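Local coordinates for protein particle-associated lyase (Acinetobacter bacteriophage AP22, PDB 4Y9V) that probably cleaves the capsular polysaccharide of Acinetobacter baumannii as a trimeric phage tailspike lyase, opening the way to the host cell surface, at residues 45-50 with 64-69; 74-79 with 95-100; 211-216 with 227-232. All coordinates share one frame; numbering follows the deposited sequence.

Contact 1. Residues 45-50 with 64-69. With EDO (1,2-ethanediol), chain G; EDO (1,2-ethanediol), chain I.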
loop_
_atom_site.group_PDB
_atom_site.type_symbol
_atom_site.label_atom_id
_atom_site.label_comp_id
_atom_site.label_asym_id
_atom_site.label_seq_id
_atom_site.Cartn_x
_atom_site.Cartn_y
_atom_site.Cartn_z
ATOM N N ALA A 45 36.660 -7.902 -23.965
ATOM C CA ALA A 45 37.756 -7.790 -23.022
ATOM C C ALA A 45 37.564 -8.812 -21.881
ATOM O O ALA A 45 36.500 -8.913 -21.297
ATOM C CB ALA A 45 37.869 -6.416 -22.436
ATOM N N HIS A 46 38.624 -9.534 -21.602
ATOM C CA HIS A 46 38.697 -10.513 -20.526
ATOM C C HIS A 46 39.840 -10.205 -19.598
ATOM O O HIS A 46 40.937 -9.911 -20.029
ATOM C CB HIS A 46 38.930 -11.909 -21.114
ATOM C CG HIS A 46 37.810 -12.458 -21.935
ATOM N ND1 HIS A 46 36.735 -13.059 -21.322
ATOM C CD2 HIS A 46 37.586 -12.498 -23.261
ATOM C CE1 HIS A 46 35.882 -13.448 -22.275
ATOM N NE2 HIS A 46 36.390 -13.127 -23.467
ATOM N N LEU A 47 39.619 -10.403 -18.291
ATOM C CA LEU A 47 40.688 -10.188 -17.332
ATOM C C LEU A 47 41.888 -11.084 -17.639
ATOM O O LEU A 47 43.031 -10.676 -17.487
ATOM C CB LEU A 47 40.180 -10.400 -15.903
ATOM C CG LEU A 47 41.192 -10.123 -14.811
ATOM C CD1 LEU A 47 41.577 -8.648 -14.777
ATOM C CD2 LEU A 47 40.662 -10.566 -13.475
ATOM N N ASP A 48 41.633 -12.328 -18.075
ATOM C CA ASP A 48 42.737 -13.274 -18.250
ATOM C C ASP A 48 43.754 -12.787 -19.291
ATOM O O ASP A 48 44.948 -13.070 -19.130
ATOM C CB ASP A 48 42.219 -14.650 -18.654
ATOM C CG ASP A 48 41.831 -15.523 -17.460
ATOM O OD1 ASP A 48 41.097 -15.035 -16.590
ATOM O OD2 ASP A 48 42.219 -16.700 -17.460
ATOM N N THR A 49 43.330 -12.113 -20.357
ATOM C CA THR A 49 44.300 -11.623 -21.322
ATOM C C THR A 49 45.191 -10.568 -20.709
ATOM O O THR A 49 46.414 -10.505 -20.972
ATOM C CB THR A 49 43.612 -11.101 -22.606
ATOM O OG1 THR A 49 42.780 -10.037 -22.269
ATOM C CG2 THR A 49 42.939 -12.210 -23.366
ATOM N N TYR A 50 44.643 -9.670 -19.879
ATOM C CA TYR A 50 45.381 -8.698 -19.155
ATOM C C TYR A 50 46.367 -9.316 -18.164
ATOM O O TYR A 50 47.522 -8.870 -18.035
ATOM C CB TYR A 50 44.463 -7.693 -18.389
ATOM C CG TYR A 50 44.095 -6.485 -19.226
ATOM C CD1 TYR A 50 43.039 -6.498 -20.118
ATOM C CD2 TYR A 50 44.810 -5.319 -19.085
ATOM C CE1 TYR A 50 42.739 -5.350 -20.863
ATOM C CE2 TYR A 50 44.518 -4.174 -19.818
ATOM C CZ TYR A 50 43.488 -4.205 -20.702
ATOM O OH TYR A 50 43.158 -3.094 -21.466
ATOM N N THR A 64 46.923 -3.591 -9.862
ATOM C CA THR A 64 47.514 -2.891 -10.995
ATOM C C THR A 64 46.818 -3.279 -12.281
ATOM O O THR A 64 46.786 -2.467 -13.251
ATOM C CB THR A 64 49.023 -3.125 -11.157
ATOM O OG1 THR A 64 49.283 -4.501 -11.389
ATOM C CG2 THR A 64 49.806 -2.571 -9.992
ATOM N N VAL A 65 46.292 -4.483 -12.384
ATOM C CA VAL A 65 45.615 -4.969 -13.569
ATOM C C VAL A 65 44.265 -4.281 -13.716
ATOM O O VAL A 65 43.942 -3.780 -14.789
ATOM C CB VAL A 65 45.485 -6.512 -13.541
ATOM C CG1 VAL A 65 44.883 -6.989 -14.838
ATOM C CG2 VAL A 65 46.845 -7.146 -13.312
ATOM N N LEU A 66 43.465 -4.262 -12.639
ATOM C CA LEU A 66 42.187 -3.522 -12.700
ATOM C C LEU A 66 42.407 -2.056 -13.037
ATOM O O LEU A 66 41.691 -1.474 -13.843
ATOM C CB LEU A 66 41.428 -3.673 -11.385
ATOM C CG LEU A 66 40.953 -5.107 -11.068
ATOM C CD1 LEU A 66 40.277 -5.091 -9.711
ATOM C CD2 LEU A 66 39.997 -5.658 -12.101
ATOM N N ASN A 67 43.429 -1.448 -12.410
ATOM C CA ASN A 67 43.725 -0.043 -12.726
ATOM C C ASN A 67 44.122 0.114 -14.196
ATOM O O ASN A 67 43.752 1.102 -14.827
ATOM C CB ASN A 67 44.779 0.499 -11.789
ATOM C CG ASN A 67 44.225 0.919 -10.427
ATOM O OD1 ASN A 67 43.039 1.340 -10.377
ATOM N ND2 ASN A 67 44.968 0.796 -9.376
ATOM N N GLN A 68 44.898 -0.845 -14.760
ATOM C CA GLN A 68 45.297 -0.716 -16.154
ATOM C C GLN A 68 44.099 -0.885 -17.090
ATOM O O GLN A 68 43.982 -0.156 -18.075
ATOM C CB GLN A 68 46.404 -1.723 -16.495
ATOM C CG GLN A 68 46.990 -1.443 -17.862
ATOM C CD GLN A 68 47.774 -0.140 -17.872
ATOM O OE1 GLN A 68 48.511 0.151 -16.911
ATOM N NE2 GLN A 68 47.626 0.630 -18.907
ATOM N N VAL A 69 43.225 -1.846 -16.799
ATOM C CA VAL A 69 42.026 -2.041 -17.627
ATOM C C VAL A 69 41.203 -0.740 -17.673
ATOM O O VAL A 69 40.849 -0.321 -18.798
ATOM C CB VAL A 69 41.176 -3.207 -17.069
ATOM C CG1 VAL A 69 39.826 -3.245 -17.781
ATOM C CG2 VAL A 69 41.889 -4.542 -17.190
HETATM C C1 EDO G . 36.078 -15.081 -18.768
HETATM O O1 EDO G . 36.771 -13.897 -18.733
HETATM C C2 EDO G . 34.628 -14.975 -18.231
HETATM O O2 EDO G . 33.792 -14.253 -19.089
HETATM C C1 EDO I . 44.312 -17.790 -19.957
HETATM O O1 EDO I . 42.959 -18.001 -19.735
HETATM C C2 EDO I . 45.314 -18.757 -19.372
HETATM O O2 EDO I . 45.172 -18.794 -17.921
#

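Contact 2. Residues 74-79 with 95-100. With EDO (1,2-ethanediol), chain J; EDO (1,2-ethanediol), chain G.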
loop_
_atom_site.group_PDB
_atom_site.type_symbol
_atom_site.label_atom_id
_atom_site.label_comp_id
_atom_site.label_asym_id
_atom_site.label_seq_id
_atom_site.Cartn_x
_atom_site.Cartn_y
_atom_site.Cartn_z
ATOM N N VAL A 74 38.752 0.474 -21.236
ATOM C CA VAL A 74 37.929 -0.718 -21.525
ATOM C C VAL A 74 36.584 -0.413 -20.956
ATOM O O VAL A 74 36.494 -0.019 -19.779
ATOM C CB VAL A 74 38.562 -1.952 -20.907
ATOM C CG1 VAL A 74 37.570 -3.129 -20.869
ATOM C CG2 VAL A 74 39.821 -2.332 -21.683
ATOM N N LYS A 75 35.523 -0.615 -21.719
ATOM C CA LYS A 75 34.167 -0.308 -21.243
ATOM C C LYS A 75 33.352 -1.496 -20.812
ATOM O O LYS A 75 32.206 -1.291 -20.302
ATOM C CB LYS A 75 33.417 0.447 -22.339
ATOM C CG LYS A 75 33.988 1.826 -22.648
ATOM C CD LYS A 75 33.675 2.496 -23.915
ATOM C CE LYS A 75 34.298 3.906 -23.898
ATOM N NZ LYS A 75 35.807 3.887 -23.894
ATOM N N LYS A 76 33.891 -2.698 -20.963
ATOM C CA LYS A 76 33.148 -3.869 -20.490
ATOM C C LYS A 76 34.186 -4.950 -20.291
ATOM O O LYS A 76 34.866 -5.360 -21.245
ATOM C CB LYS A 76 32.091 -4.226 -21.524
ATOM C CG LYS A 76 31.174 -5.350 -21.102
ATOM C CD LYS A 76 30.087 -5.542 -22.136
ATOM C CE LYS A 76 29.156 -6.654 -21.828
ATOM N NZ LYS A 76 27.936 -6.695 -22.733
ATOM N N LEU A 77 34.290 -5.431 -19.048
ATOM C CA LEU A 77 35.295 -6.424 -18.706
ATOM C C LEU A 77 34.633 -7.713 -18.224
ATOM O O LEU A 77 33.848 -7.688 -17.253
ATOM C CB LEU A 77 36.209 -5.906 -17.596
ATOM C CG LEU A 77 37.328 -6.873 -17.150
ATOM C CD1 LEU A 77 38.357 -7.053 -18.243
ATOM C CD2 LEU A 77 37.934 -6.409 -15.841
ATOM N N HIS A 78 34.970 -8.817 -18.860
ATOM C CA HIS A 78 34.529 -10.155 -18.445
ATOM C C HIS A 78 35.575 -10.744 -17.510
ATOM O O HIS A 78 36.775 -10.657 -17.788
ATOM C CB HIS A 78 34.340 -11.048 -19.667
ATOM C CG HIS A 78 33.240 -10.607 -20.544
ATOM N ND1 HIS A 78 33.311 -9.595 -21.450
ATOM C CD2 HIS A 78 31.964 -11.108 -20.573
ATOM C CE1 HIS A 78 32.041 -9.487 -22.017
ATOM N NE2 HIS A 78 31.266 -10.409 -21.495
ATOM N N VAL A 79 35.122 -11.343 -16.417
ATOM C CA VAL A 79 36.007 -11.905 -15.388
ATOM C C VAL A 79 35.651 -13.360 -15.119
ATOM O O VAL A 79 34.498 -13.674 -14.779
ATOM C CB VAL A 79 35.971 -11.072 -14.104
ATOM C CG1 VAL A 79 36.901 -11.653 -13.058
ATOM C CG2 VAL A 79 36.303 -9.616 -14.389
ATOM N N ASP A 95 32.668 5.549 -16.840
ATOM C CA ASP A 95 31.770 4.431 -17.017
ATOM C C ASP A 95 32.550 3.126 -17.122
ATOM O O ASP A 95 33.583 3.072 -17.779
ATOM C CB ASP A 95 30.908 4.597 -18.257
ATOM C CG ASP A 95 30.055 5.835 -18.246
ATOM O OD1 ASP A 95 29.785 6.412 -17.187
ATOM O OD2 ASP A 95 29.600 6.200 -19.395
ATOM N N PHE A 96 32.031 2.065 -16.508
ATOM C CA PHE A 96 32.687 0.770 -16.495
ATOM C C PHE A 96 31.642 -0.285 -16.228
ATOM O O PHE A 96 30.784 -0.059 -15.384
ATOM C CB PHE A 96 33.771 0.754 -15.396
ATOM C CG PHE A 96 34.709 -0.416 -15.501
ATOM C CD1 PHE A 96 34.455 -1.611 -14.863
ATOM C CD2 PHE A 96 35.853 -0.288 -16.266
ATOM C CE1 PHE A 96 35.357 -2.693 -14.980
ATOM C CE2 PHE A 96 36.723 -1.343 -16.370
ATOM C CZ PHE A 96 36.488 -2.546 -15.755
ATOM N N GLU A 97 31.761 -1.431 -16.878
ATOM C CA GLU A 97 30.849 -2.549 -16.676
ATOM C C GLU A 97 31.623 -3.842 -16.437
ATOM O O GLU A 97 32.469 -4.203 -17.267
ATOM C CB GLU A 97 29.932 -2.718 -17.883
ATOM C CG GLU A 97 28.993 -3.916 -17.757
ATOM C CD GLU A 97 27.952 -4.072 -18.835
ATOM O OE1 GLU A 97 27.981 -3.303 -19.828
ATOM O OE2 GLU A 97 27.073 -4.973 -18.685
ATOM N N PHE A 98 31.322 -4.514 -15.338
ATOM C CA PHE A 98 31.785 -5.873 -15.109
ATOM C C PHE A 98 30.735 -6.883 -15.578
ATOM O O PHE A 98 29.537 -6.737 -15.306
ATOM C CB PHE A 98 31.966 -6.164 -13.603
ATOM C CG PHE A 98 33.201 -5.559 -12.999
ATOM C CD1 PHE A 98 34.425 -6.249 -13.065
ATOM C CD2 PHE A 98 33.195 -4.332 -12.315
ATOM C CE1 PHE A 98 35.547 -5.749 -12.451
ATOM C CE2 PHE A 98 34.338 -3.840 -11.711
ATOM C CZ PHE A 98 35.514 -4.550 -11.771
ATOM N N VAL A 99 31.228 -7.973 -16.191
ATOM C CA VAL A 99 30.454 -9.178 -16.435
ATOM C C VAL A 99 31.226 -10.308 -15.749
ATOM O O VAL A 99 32.178 -10.869 -16.290
ATOM C CB VAL A 99 30.216 -9.479 -17.912
ATOM C CG1 VAL A 99 29.273 -10.673 -18.030
ATOM C CG2 VAL A 99 29.687 -8.285 -18.646
ATOM N N ASN A 100 30.846 -10.598 -14.500
ATOM C CA ASN A 100 31.554 -11.537 -13.654
ATOM C C ASN A 100 30.866 -12.895 -13.608
ATOM O O ASN A 100 29.660 -12.949 -13.399
ATOM C CB ASN A 100 31.669 -10.973 -12.243
ATOM C CG ASN A 100 32.518 -9.716 -12.210
ATOM O OD1 ASN A 100 33.409 -9.527 -12.988
ATOM N ND2 ASN A 100 32.223 -8.836 -11.240
HETATM C C1 EDO J . 35.536 -4.148 -24.398
HETATM O O1 EDO J . 34.754 -3.047 -23.917
HETATM C C2 EDO J . 36.577 -3.692 -25.371
HETATM O O2 EDO J . 37.542 -2.862 -24.759
HETATM C C1 EDO G . 36.078 -15.081 -18.768
HETATM O O1 EDO G . 36.771 -13.897 -18.733
HETATM C C2 EDO G . 34.628 -14.975 -18.231
HETATM O O2 EDO G . 33.792 -14.253 -19.089
HETATM O O HOH W 1 35.809 2.473 -19.151
HETATM O O HOH W 2 29.406 -1.467 -21.285
HETATM O O HOH W 3 26.914 -4.190 -22.178
#

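Contact 3. Residues 211-216 with 227-232. With EDO (1,2-ethanediol), chain E.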
loop_
_atom_site.group_PDB
_atom_site.type_symbol
_atom_site.label_atom_id
_atom_site.label_comp_id
_atom_site.label_asym_id
_atom_site.label_seq_id
_atom_site.Cartn_x
_atom_site.Cartn_y
_atom_site.Cartn_z
ATOM N N PHE A 211 28.369 2.958 -13.633
ATOM C CA PHE A 211 29.147 1.830 -13.165
ATOM C C PHE A 211 28.210 0.650 -13.007
ATOM O O PHE A 211 27.269 0.731 -12.223
ATOM C CB PHE A 211 29.808 2.182 -11.844
ATOM C CG PHE A 211 30.608 1.045 -11.252
ATOM C CD1 PHE A 211 31.889 0.793 -11.687
ATOM C CD2 PHE A 211 30.094 0.222 -10.257
ATOM C CE1 PHE A 211 32.656 -0.253 -11.174
ATOM C CE2 PHE A 211 30.828 -0.795 -9.713
ATOM C CZ PHE A 211 32.123 -1.037 -10.180
ATOM N N LYS A 212 28.437 -0.409 -13.777
ATOM C CA LYS A 212 27.510 -1.546 -13.896
ATOM C C LYS A 212 28.189 -2.843 -13.540
ATOM O O LYS A 212 29.393 -3.040 -13.766
ATOM C CB LYS A 212 26.979 -1.654 -15.363
ATOM C CG LYS A 212 26.243 -0.383 -15.766
ATOM C CD LYS A 212 25.636 -0.600 -17.129
ATOM C CE LYS A 212 24.482 -1.606 -17.149
ATOM N NZ LYS A 212 23.825 -1.574 -18.527
ATOM N N PHE A 213 27.376 -3.781 -13.054
ATOM C CA PHE A 213 27.842 -5.137 -12.817
ATOM C C PHE A 213 26.617 -6.043 -12.797
ATOM O O PHE A 213 25.566 -5.684 -12.266
ATOM C CB PHE A 213 28.628 -5.274 -11.507
ATOM C CG PHE A 213 27.922 -4.706 -10.289
ATOM C CD1 PHE A 213 28.118 -3.379 -9.969
ATOM C CD2 PHE A 213 27.106 -5.464 -9.484
ATOM C CE1 PHE A 213 27.505 -2.806 -8.881
ATOM C CE2 PHE A 213 26.480 -4.902 -8.384
ATOM C CZ PHE A 213 26.653 -3.562 -8.092
ATOM N N ASN A 214 26.771 -7.251 -13.331
ATOM C CA ASN A 214 25.775 -8.288 -13.180
ATOM C C ASN A 214 25.808 -8.900 -11.779
ATOM O O ASN A 214 24.770 -9.281 -11.210
ATOM C CB ASN A 214 25.945 -9.383 -14.230
ATOM C CG ASN A 214 27.262 -10.107 -14.134
ATOM O OD1 ASN A 214 28.296 -9.512 -13.852
ATOM N ND2 ASN A 214 27.276 -11.421 -14.333
ATOM N N TYR A 215 27.007 -9.032 -11.234
ATOM C CA TYR A 215 27.313 -9.816 -10.041
ATOM C C TYR A 215 28.598 -9.235 -9.486
ATOM O O TYR A 215 29.577 -9.125 -10.234
ATOM C CB TYR A 215 27.536 -11.258 -10.461
ATOM C CG TYR A 215 27.985 -12.238 -9.409
ATOM C CD1 TYR A 215 29.318 -12.410 -9.096
ATOM C CD2 TYR A 215 27.049 -13.027 -8.751
ATOM C CE1 TYR A 215 29.721 -13.314 -8.136
ATOM C CE2 TYR A 215 27.440 -13.954 -7.811
ATOM C CZ TYR A 215 28.781 -14.110 -7.501
ATOM O OH TYR A 215 29.249 -15.076 -6.638
ATOM N N LEU A 216 28.585 -8.910 -8.205
ATOM C CA LEU A 216 29.806 -8.410 -7.560
ATOM C C LEU A 216 29.791 -9.015 -6.168
ATOM O O LEU A 216 28.814 -8.832 -5.416
ATOM C CB LEU A 216 29.816 -6.902 -7.607
ATOM C CG LEU A 216 30.987 -6.243 -6.894
ATOM C CD1 LEU A 216 32.305 -6.701 -7.442
ATOM C CD2 LEU A 216 30.893 -4.707 -6.950
ATOM N N VAL A 227 34.310 0.970 2.649
ATOM C CA VAL A 227 33.091 0.266 2.264
ATOM C C VAL A 227 33.410 -0.547 1.018
ATOM O O VAL A 227 33.995 -0.004 0.070
ATOM C CB VAL A 227 31.962 1.287 2.041
ATOM C CG1 VAL A 227 30.694 0.585 1.568
ATOM C CG2 VAL A 227 31.705 2.074 3.334
ATOM N N PRO A 228 33.076 -1.840 0.962
ATOM C CA PRO A 228 33.479 -2.631 -0.193
ATOM C C PRO A 228 33.107 -2.066 -1.542
ATOM O O PRO A 228 33.892 -2.116 -2.477
ATOM C CB PRO A 228 32.808 -3.989 0.145
ATOM C CG PRO A 228 32.791 -4.057 1.633
ATOM C CD PRO A 228 32.570 -2.668 2.065
ATOM N N LEU A 229 31.871 -1.533 -1.658
ATOM C CA LEU A 229 31.503 -0.772 -2.845
ATOM C C LEU A 229 30.751 0.498 -2.405
ATOM O O LEU A 229 29.765 0.424 -1.664
ATOM C CB LEU A 229 30.613 -1.540 -3.787
ATOM C CG LEU A 229 30.088 -0.752 -5.014
ATOM C CD1 LEU A 229 31.209 -0.282 -5.918
ATOM C CD2 LEU A 229 29.067 -1.582 -5.757
ATOM N N VAL A 230 31.208 1.633 -2.933
ATOM C CA VAL A 230 30.460 2.886 -2.914
ATOM C C VAL A 230 30.164 3.250 -4.378
ATOM O O VAL A 230 31.064 3.221 -5.214
ATOM C CB VAL A 230 31.217 4.028 -2.240
ATOM C CG1 VAL A 230 30.306 5.286 -2.174
ATOM C CG2 VAL A 230 31.715 3.624 -0.860
ATOM N N ILE A 231 28.901 3.625 -4.647
ATOM C CA ILE A 231 28.498 4.265 -5.899
ATOM C C ILE A 231 28.063 5.677 -5.527
ATOM O O ILE A 231 27.202 5.834 -4.668
ATOM C CB ILE A 231 27.377 3.502 -6.599
ATOM C CG1 ILE A 231 27.775 2.082 -6.935
ATOM C CG2 ILE A 231 26.879 4.271 -7.808
ATOM C CD1 ILE A 231 26.657 1.207 -7.449
ATOM N N ASP A 232 28.688 6.679 -6.161
ATOM C CA ASP A 232 28.543 8.075 -5.778
ATOM C C ASP A 232 28.265 8.903 -7.028
ATOM O O ASP A 232 28.934 8.712 -8.053
ATOM C CB ASP A 232 29.834 8.492 -5.073
ATOM C CG ASP A 232 29.849 9.794 -4.319
ATOM O OD1 ASP A 232 28.970 10.641 -4.483
ATOM O OD2 ASP A 232 30.817 9.936 -3.476
HETATM C C1 EDO E . 25.589 3.466 -11.263
HETATM O O1 EDO E . 26.779 4.168 -11.598
HETATM C C2 EDO E . 24.854 3.131 -12.539
HETATM O O2 EDO E . 24.436 4.363 -13.123
#

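Contact 1. Residues 45-50 with 64-69
The phenol ring of Tyr50 takes one methyl of Val69 squarely on a face: CG2 stands 3.5 Å from the ring centroid and only 8° off the normal, a CH-pi contact with every ring carbon at a similar distance. CG of Gln68 comes up at the ring's edge, 4.2 Å from Tyr50 CE2. Nearer the backbone, Val65 CG1 touches Tyr50 CB at 3.6 Å and Leu47 CD1 at 3.7 Å; the Leu47 and Val65 side chains meet at about a right angle. With its CG anti to the backbone N (chi1 -177°), Leu47 carries CD1 toward the helix of 64-69, where it also brushes Leu66 CD2. A second ring, the imidazole of the N-cap residue His46, lies well away from 64-69 at the start of helix 47-54, and its ND1 shares an in-plane hydrogen bond of 2.7 Å with O1 of an ethanediol. Two short helices are thus joined through carbon alone across this interface, while polar ends are dealt with at its margin: Tyr50 OH and Gln68 NE2 each hydrogen-bond a carboxylate oxygen of Asp72, which anchors the ring's outer end as the methyl holds its face.

Contact 2. Residues 74-79 with 95-100
Three backbone hydrogen bonds zip Leu77-Val79 to strand 96-100 in parallel. Leu77 N donates to Glu97 O at 2.8 Å, almost in line with the carbonyl; Val99 N returns one to Leu77 O, also 2.8 Å, and Val79 N follows with a bond to Val99 O at 3.0 Å. Toward the start of the strands one water bridges Val74 O and Asp95 O, and another links Lys75 O to Glu97 OE1. Lys76 and Glu97 extend side by side, yet Lys76 NZ stays 4.5 Å from OE1, too far for a salt bridge. On that same face Val99 lies alongside His78, its CG2 over the imidazole face, displaced toward the rim, a CH-pi contact 24° off the normal. Leu77, Phe98, Val79 and Asn100 occupy the opposite face. There Phe96 directs CE1 at the centre of the Phe98 ring, and its CZ packs on Leu77 CB at 3.8 Å. Asn100 OD1 presses against Val79 CB at 3.2 Å; its ND2 bonds Tyr215 O. The pairing is consistent with successive coils of a parallel beta-helix: one face is apolar except for Asn100, and the other carries charges that water can screen, whereas the buried Asn100 OD1 finds no hydrogen-bond donor.

Contact 3. Residues 211-216 with 227-232
Leu229 fills the tight part of this contact, its two methyls reaching three side chains of 211-216. CD2 meets Phe213 CE1 at 3.7 Å and Leu216 CD2 at 3.8 Å, while CD1 touches Phe211 CE2 at 3.8 Å. Phe213 and Leu229 approach from opposite directions; Phe211 and Leu229 instead slide past one another. Phe213 has CG set between its backbone N and carbonyl carbon (chi1 51°), and in this pose the ring lies over Leu216, whose CD2 stands 4.2 Å above the ring plane near its centre. Leu229 CD2 thus meets both members of this pair.

Around Ile231 the fit is looser. Ile231 CD1 arrives at the edge of the Phe213 ring, 4.3 Å from CE1, and CG1 comes no closer than 4.5 Å to Phe211 CD2. Next to this side sits an ethanediol, probably from the crystallisation liquor: Phe211 N donates a nearly straight hydrogen bond of 2.9 Å to its O1, and Ile231 CG2 rests against its C1.

The strands do not pair with each other here. Their axes, for 211-213 and 229-232, pass 9.7 Å apart, the spacing of sheets that face each other across an interior filled with side chains, as in the pectin lyase-like beta-helix. Strand 211-213 is bonded to 96-100, and 215-220 to 105-109 and 237-245, while 229-232 lies between 113-125 and 250-255. Phe242 of 237-245 touches Phe213, Leu216 and Leu229, and Leu252 and Phe114 pack on Leu229 from the strands beside its own.

The three contacts follow one another along the chain. Contacts 1 and 2, with centres about 10 Å apart, meet where strand 45-46 adds to 77-79: Ala45 O probably accepts from His78 N and Leu47 N probably donates to His78 O, both at 2.9 Å. One ethanediol touches both. Contacts 2 and 3, about 12 Å between centres, join through Asn100, whose N reaches Asn214 OD1 at 2.8 Å. Contacts 1 and 3 stay about 8 Å apart at their nearest atoms, yet both reach the sheet 45-46, 77-79, 96-100, 211-213. None includes a residue of the glycan pocket, which holds Phe249, Tyr278 and His337 among others.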